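Local coordinates for UDP-glucose 6-dehydrogenase (Pyrobaculum islandicum, PDB 3VTF), which probably oxidises UDP-glucose to UDP-glucuronate, using two molecules of NAD(+) and one of water, in nucleotide-sugar biosynthesis, at residues Y119-A124 with A156-E161; E314-Y319 with E439-A444. One frame throughout, in Å; residues are numbered along the deposited sequence.

Contact 1: Y119-A124 with A156-E161; sequences YVEAAA and ARAVAE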
loop_
_atom_site.group_PDB
_atom_site.type_symbol
_atom_site.label_atom_id
_atom_site.label_comp_id
_atom_site.label_asym_id
_atom_site.label_seq_id
_atom_site.Cartn_x
_atom_site.Cartn_y
_atom_site.Cartn_z
ATOM N N TYR A 119 3.508 23.498 -20.914
ATOM C CA TYR A 119 2.212 23.316 -21.596
ATOM C C TYR A 119 1.066 23.905 -20.777
ATOM O O TYR A 119 0.145 24.553 -21.337
ATOM C CB TYR A 119 1.925 21.787 -21.854
ATOM C CG TYR A 119 3.065 21.093 -22.635
ATOM C CD1 TYR A 119 2.980 20.992 -24.015
ATOM C CD2 TYR A 119 4.218 20.627 -22.005
ATOM C CE1 TYR A 119 4.000 20.410 -24.773
ATOM C CE2 TYR A 119 5.234 20.074 -22.754
ATOM C CZ TYR A 119 5.132 19.984 -24.141
ATOM O OH TYR A 119 6.157 19.385 -24.891
ATOM N N VAL A 120 1.085 23.631 -19.449
ATOM C CA VAL A 120 0.072 24.213 -18.542
ATOM C C VAL A 120 0.189 25.780 -18.528
ATOM O O VAL A 120 -0.830 26.473 -18.556
ATOM C CB VAL A 120 0.320 23.662 -17.107
ATOM C CG1 VAL A 120 -0.501 24.420 -16.004
ATOM C CG2 VAL A 120 -0.003 22.119 -17.074
ATOM N N GLU A 121 1.429 26.290 -18.506
ATOM C CA GLU A 121 1.573 27.761 -18.447
ATOM C C GLU A 121 0.984 28.416 -19.711
ATOM O O GLU A 121 0.267 29.397 -19.615
ATOM C CB GLU A 121 3.043 28.173 -18.245
ATOM C CG GLU A 121 3.172 29.701 -18.368
ATOM C CD GLU A 121 4.510 30.245 -17.975
ATOM O OE1 GLU A 121 5.394 29.458 -17.670
ATOM O OE2 GLU A 121 4.632 31.504 -17.901
ATOM N N ALA A 122 1.255 27.852 -20.877
ATOM C CA ALA A 122 0.702 28.401 -22.151
ATOM C C ALA A 122 -0.770 28.283 -22.187
ATOM O O ALA A 122 -1.478 29.187 -22.673
ATOM C CB ALA A 122 1.331 27.729 -23.411
ATOM N N ALA A 123 -1.338 27.177 -21.624
ATOM C CA ALA A 123 -2.778 27.049 -21.676
ATOM C C ALA A 123 -3.370 28.103 -20.712
ATOM O O ALA A 123 -4.402 28.671 -21.011
ATOM C CB ALA A 123 -3.182 25.641 -21.169
ATOM N N ALA A 124 -2.712 28.342 -19.561
ATOM C CA ALA A 124 -3.277 29.277 -18.556
ATOM C C ALA A 124 -3.253 30.720 -19.227
ATOM O O ALA A 124 -4.151 31.526 -19.009
ATOM C CB ALA A 124 -2.411 29.334 -17.295
ATOM N N ALA A 156 -2.662 30.719 -11.639
ATOM C CA ALA A 156 -3.377 31.964 -11.284
ATOM C C ALA A 156 -2.595 33.171 -11.755
ATOM O O ALA A 156 -3.186 34.153 -12.192
ATOM C CB ALA A 156 -3.656 32.056 -9.791
ATOM N N ARG A 157 -1.278 33.069 -11.685
ATOM C CA ARG A 157 -0.441 34.232 -12.113
ATOM C C ARG A 157 -0.444 34.413 -13.613
ATOM O O ARG A 157 -0.595 35.518 -14.087
ATOM C CB ARG A 157 1.004 34.083 -11.599
ATOM C CG ARG A 157 1.870 35.260 -11.991
ATOM C CD ARG A 157 3.251 35.193 -11.299
ATOM N NE ARG A 157 3.909 33.894 -11.488
ATOM C CZ ARG A 157 4.454 33.505 -12.652
ATOM N NH1 ARG A 157 4.367 34.277 -13.740
ATOM N NH2 ARG A 157 5.040 32.306 -12.769
ATOM N N ALA A 158 -0.259 33.309 -14.381
ATOM C CA ALA A 158 -0.264 33.408 -15.777
ATOM C C ALA A 158 -1.637 33.884 -16.349
ATOM O O ALA A 158 -1.675 34.681 -17.339
ATOM C CB ALA A 158 0.170 32.046 -16.383
ATOM N N VAL A 159 -2.724 33.369 -15.808
ATOM C CA VAL A 159 -4.066 33.857 -16.103
ATOM C C VAL A 159 -4.173 35.400 -15.800
ATOM O O VAL A 159 -4.532 36.181 -16.680
ATOM C CB VAL A 159 -5.135 33.110 -15.304
ATOM C CG1 VAL A 159 -6.521 33.671 -15.690
ATOM C CG2 VAL A 159 -5.125 31.578 -15.654
ATOM N N ALA A 160 -3.842 35.813 -14.577
ATOM C CA ALA A 160 -3.971 37.249 -14.185
ATOM C C ALA A 160 -3.139 38.141 -15.098
ATOM O O ALA A 160 -3.589 39.265 -15.409
ATOM C CB ALA A 160 -3.606 37.443 -12.703
ATOM N N GLU A 161 -1.955 37.659 -15.508
ATOM C CA GLU A 161 -1.085 38.467 -16.344
ATOM C C GLU A 161 -1.701 38.725 -17.742
ATOM O O GLU A 161 -1.234 39.619 -18.453
ATOM C CB GLU A 161 0.319 37.843 -16.491
ATOM C CG GLU A 161 1.180 37.997 -15.242
ATOM C CD GLU A 161 2.498 37.241 -15.329
ATOM O OE1 GLU A 161 2.812 36.665 -16.412
ATOM O OE2 GLU A 161 3.199 37.138 -14.295
#
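Glu121 and Ala158 touch beside two flat charged groups, the carboxylate of Glu121 and the guanidinium of Arg157. The guanidinium meets Glu161, four residues further along the chain, at its edge and in its plane: NH1 of Arg157 lies 3.1 Å from OE2 of Glu161 in a hydrogen-bonded salt bridge. The carboxylate of Glu161 is turned against that bond, and the donor sits 36° above its plane. Facing this pair, OE2 of Glu121 stays 5.0 Å from NH1 of Arg157, too far for a bond, though the opposite charges probably attract. Its direct partner is Arg125, whose NH2 forms salt bridges with OE2 of Glu121 and OE1 of Glu161 and so ties helix 118-134, which carries Glu121 and Arg125, to segment 156-161.

Away from the charges the contact is small and apolar. CB of Ala124 touches both CB of Ala158 and CG2 of Val159, at 3.9 Å each. CG2 of Val159 also rests 3.5 Å from the carbonyl O of Ala124; with CG1 anti to the backbone N (chi1 -179°), CG2 is the branch left on the side of Ala124. CG of Glu121 completes the patch, 4.3 Å from CB of Ala158. With methyl groups as the filling, the axes come within 8.6 Å and cross at -35°.

Helices 118-134 and 151-160 follow neighbouring parallel strands, 100-103 and 139-142, of the Rossmann-type NAD-binding domain, and here they lie side by side. The chemistry is thus layered: van der Waals packing of alanine and valine sets the spacing of the helices, while two acidic and two basic side chains gather along one rim, where their opposite charges probably offset one another.

Contact 2: E314-Y319 with E439-A444; sequences EYMPRY and EGVAWA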
loop_
_atom_site.group_PDB
_atom_site.type_symbol
_atom_site.label_atom_id
_atom_site.label_comp_id
_atom_site.label_asym_id
_atom_site.label_seq_id
_atom_site.Cartn_x
_atom_site.Cartn_y
_atom_site.Cartn_z
ATOM N N GLU A 314 12.966 0.229 -12.203
ATOM C CA GLU A 314 13.929 0.310 -13.300
ATOM C C GLU A 314 14.710 -1.004 -13.424
ATOM O O GLU A 314 15.230 -1.321 -14.466
ATOM C CB GLU A 314 14.907 1.469 -12.970
ATOM C CG GLU A 314 14.256 2.821 -13.308
ATOM C CD GLU A 314 14.986 4.022 -12.645
ATOM O OE1 GLU A 314 15.849 3.802 -11.760
ATOM O OE2 GLU A 314 14.664 5.188 -12.959
ATOM N N TYR A 315 14.806 -1.725 -12.313
ATOM C CA TYR A 315 15.522 -3.007 -12.260
ATOM C C TYR A 315 14.818 -4.148 -12.989
ATOM O O TYR A 315 15.495 -4.992 -13.655
ATOM C CB TYR A 315 15.721 -3.411 -10.792
ATOM C CG TYR A 315 16.401 -4.767 -10.588
ATOM C CD1 TYR A 315 17.772 -4.901 -10.873
ATOM C CD2 TYR A 315 15.699 -5.889 -10.033
ATOM C CE1 TYR A 315 18.438 -6.106 -10.650
ATOM C CE2 TYR A 315 16.351 -7.114 -9.790
ATOM C CZ TYR A 315 17.743 -7.192 -10.083
ATOM O OH TYR A 315 18.457 -8.354 -9.843
ATOM N N MET A 316 13.472 -4.216 -12.877
ATOM C CA MET A 316 12.755 -5.389 -13.353
ATOM C C MET A 316 13.036 -5.763 -14.834
ATOM O O MET A 316 13.246 -6.971 -15.119
ATOM C CB MET A 316 11.212 -5.277 -13.098
ATOM C CG MET A 316 10.894 -5.200 -11.587
ATOM S SD MET A 316 11.705 -6.291 -10.446
ATOM C CE MET A 316 10.878 -7.871 -10.665
ATOM N N PRO A 317 12.956 -4.798 -15.784
ATOM C CA PRO A 317 13.207 -5.192 -17.185
ATOM C C PRO A 317 14.667 -5.681 -17.440
ATOM O O PRO A 317 14.888 -6.595 -18.251
ATOM C CB PRO A 317 12.993 -3.893 -17.980
ATOM C CG PRO A 317 12.150 -3.040 -17.063
ATOM C CD PRO A 317 12.537 -3.377 -15.679
ATOM N N ARG A 318 15.635 -5.088 -16.746
ATOM C CA ARG A 318 17.028 -5.560 -16.812
ATOM C C ARG A 318 17.073 -6.979 -16.258
ATOM O O ARG A 318 17.766 -7.857 -16.808
ATOM C CB ARG A 318 17.973 -4.646 -15.979
ATOM C CG ARG A 318 18.282 -3.291 -16.633
ATOM C CD ARG A 318 18.929 -2.204 -15.733
ATOM N NE ARG A 318 19.715 -2.719 -14.597
ATOM C CZ ARG A 318 19.590 -2.329 -13.297
ATOM N NH1 ARG A 318 18.706 -1.394 -12.919
ATOM N NH2 ARG A 318 20.373 -2.861 -12.339
ATOM N N TYR A 319 16.370 -7.241 -15.152
ATOM C CA TYR A 319 16.418 -8.577 -14.599
ATOM C C TYR A 319 15.838 -9.634 -15.545
ATOM O O TYR A 319 16.344 -10.783 -15.587
ATOM C CB TYR A 319 15.719 -8.602 -13.223
ATOM C CG TYR A 319 15.738 -9.879 -12.468
ATOM C CD1 TYR A 319 16.979 -10.455 -12.060
ATOM C CD2 TYR A 319 14.513 -10.552 -12.091
ATOM C CE1 TYR A 319 17.002 -11.633 -11.324
ATOM C CE2 TYR A 319 14.561 -11.711 -11.326
ATOM C CZ TYR A 319 15.789 -12.263 -10.981
ATOM O OH TYR A 319 15.778 -13.438 -10.262
ATOM N N GLU A 439 10.760 -19.050 -16.602
ATOM C CA GLU A 439 11.270 -18.201 -15.553
ATOM C C GLU A 439 10.247 -17.054 -15.288
ATOM O O GLU A 439 10.124 -16.198 -16.095
ATOM C CB GLU A 439 12.554 -17.598 -16.030
ATOM C CG GLU A 439 13.734 -18.553 -16.094
ATOM C CD GLU A 439 14.331 -18.872 -14.740
ATOM O OE1 GLU A 439 13.889 -18.292 -13.697
ATOM O OE2 GLU A 439 15.215 -19.768 -14.712
ATOM N N GLY A 440 9.620 -17.025 -14.134
ATOM C CA GLY A 440 8.820 -15.841 -13.743
ATOM C C GLY A 440 9.772 -14.693 -13.414
ATOM O O GLY A 440 10.848 -14.888 -12.813
ATOM N N VAL A 441 9.409 -13.488 -13.812
ATOM C CA VAL A 441 10.314 -12.357 -13.587
ATOM C C VAL A 441 10.367 -12.061 -12.077
ATOM O O VAL A 441 11.398 -11.591 -11.602
ATOM C CB VAL A 441 9.888 -11.066 -14.356
ATOM C CG1 VAL A 441 10.879 -9.958 -14.087
ATOM C CG2 VAL A 441 10.025 -11.344 -15.854
ATOM N N ALA A 442 9.272 -12.350 -11.346
ATOM C CA ALA A 442 9.192 -12.018 -9.925
ATOM C C ALA A 442 8.392 -13.052 -9.193
ATOM O O ALA A 442 7.602 -12.789 -8.222
ATOM C CB ALA A 442 8.533 -10.617 -9.832
ATOM N N TRP A 443 8.529 -14.309 -9.628
ATOM C CA TRP A 443 7.922 -15.404 -8.877
ATOM C C TRP A 443 8.630 -16.656 -9.404
ATOM O O TRP A 443 9.298 -16.629 -10.463
ATOM C CB TRP A 443 6.396 -15.550 -9.139
ATOM C CG TRP A 443 6.043 -15.517 -10.623
ATOM C CD1 TRP A 443 5.896 -16.594 -11.498
ATOM C CD2 TRP A 443 5.863 -14.333 -11.470
ATOM N NE1 TRP A 443 5.587 -16.153 -12.778
ATOM C CE2 TRP A 443 5.593 -14.822 -12.829
ATOM C CE3 TRP A 443 5.826 -12.960 -11.217
ATOM C CZ2 TRP A 443 5.339 -13.967 -13.889
ATOM C CZ3 TRP A 443 5.635 -12.089 -12.298
ATOM C CH2 TRP A 443 5.347 -12.580 -13.607
ATOM N N ALA A 444 8.441 -17.749 -8.690
ATOM C CA ALA A 444 8.850 -19.076 -9.234
ATOM C C ALA A 444 7.663 -19.674 -9.947
ATOM O O ALA A 444 6.481 -19.382 -9.612
ATOM C CB ALA A 444 9.275 -19.953 -8.085
ATOM O OXT ALA A 444 7.837 -20.460 -10.901
#
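Tyr319 and Val441 meet where the long helix 304-328 runs past the end of strand 437-440, the edge strand of the parallel, Rossmann-like sheet in the UDP-binding domain. From its backbone, Tyr319 sets out with CB over one face of the Tyr315 ring, 3.8 Å above the plane and offset toward the rim. With CG anti to the backbone N, chi1 of -177° swings the ring toward Val441, and chi2 of 62° sets which edge, CD2 and CE2, faces it. On that edge CD2 lies 4.2 Å from CG1 of Val441, and 3.3 Å from the carbonyl O of the same residue. The next atom, CE2, comes within 3.2 Å of Val441 O, which sits near the ring plane. That buried oxygen has no hydrogen-bond partner in the model, and the two aromatic C-H groups may partly offset its charge.

Met316 works beside it on the helix. Its chain, bent at chi2 and chi3, carries the methyl CE to CG1 of Val441 at 4.0 Å. Leu247 and Asn243 of helix 221-251 touch Tyr319 and Met316 in turn. Beyond the valine, the same CE packs on CB of Ala442 at 3.7 Å.

How the contacts relate
Contact 1 and contact 2 belong to different lobes of the subunit and lie on opposite sides of its centre, with their own centres 43 Å apart and their nearest atoms about 20 Å apart. Contact 1 sits in the NAD-binding half; the side chain of Glu121 is about 9 Å from that of Thr107, a predicted NAD(+) site. Contact 2 lies near the sugar nucleotide: the side chain of Met316 is about 9 Å from bound UDP-glucose, and Val441 about 8 Å, side chain to side chain, from Arg427, which binds it. The side chain of Ala442 comes within about 4 Å of that of Ala276, a predicted substrate residue. Contact 1 thus packs within the NAD-binding domain and contact 2 beside the substrate pocket, without touching each other.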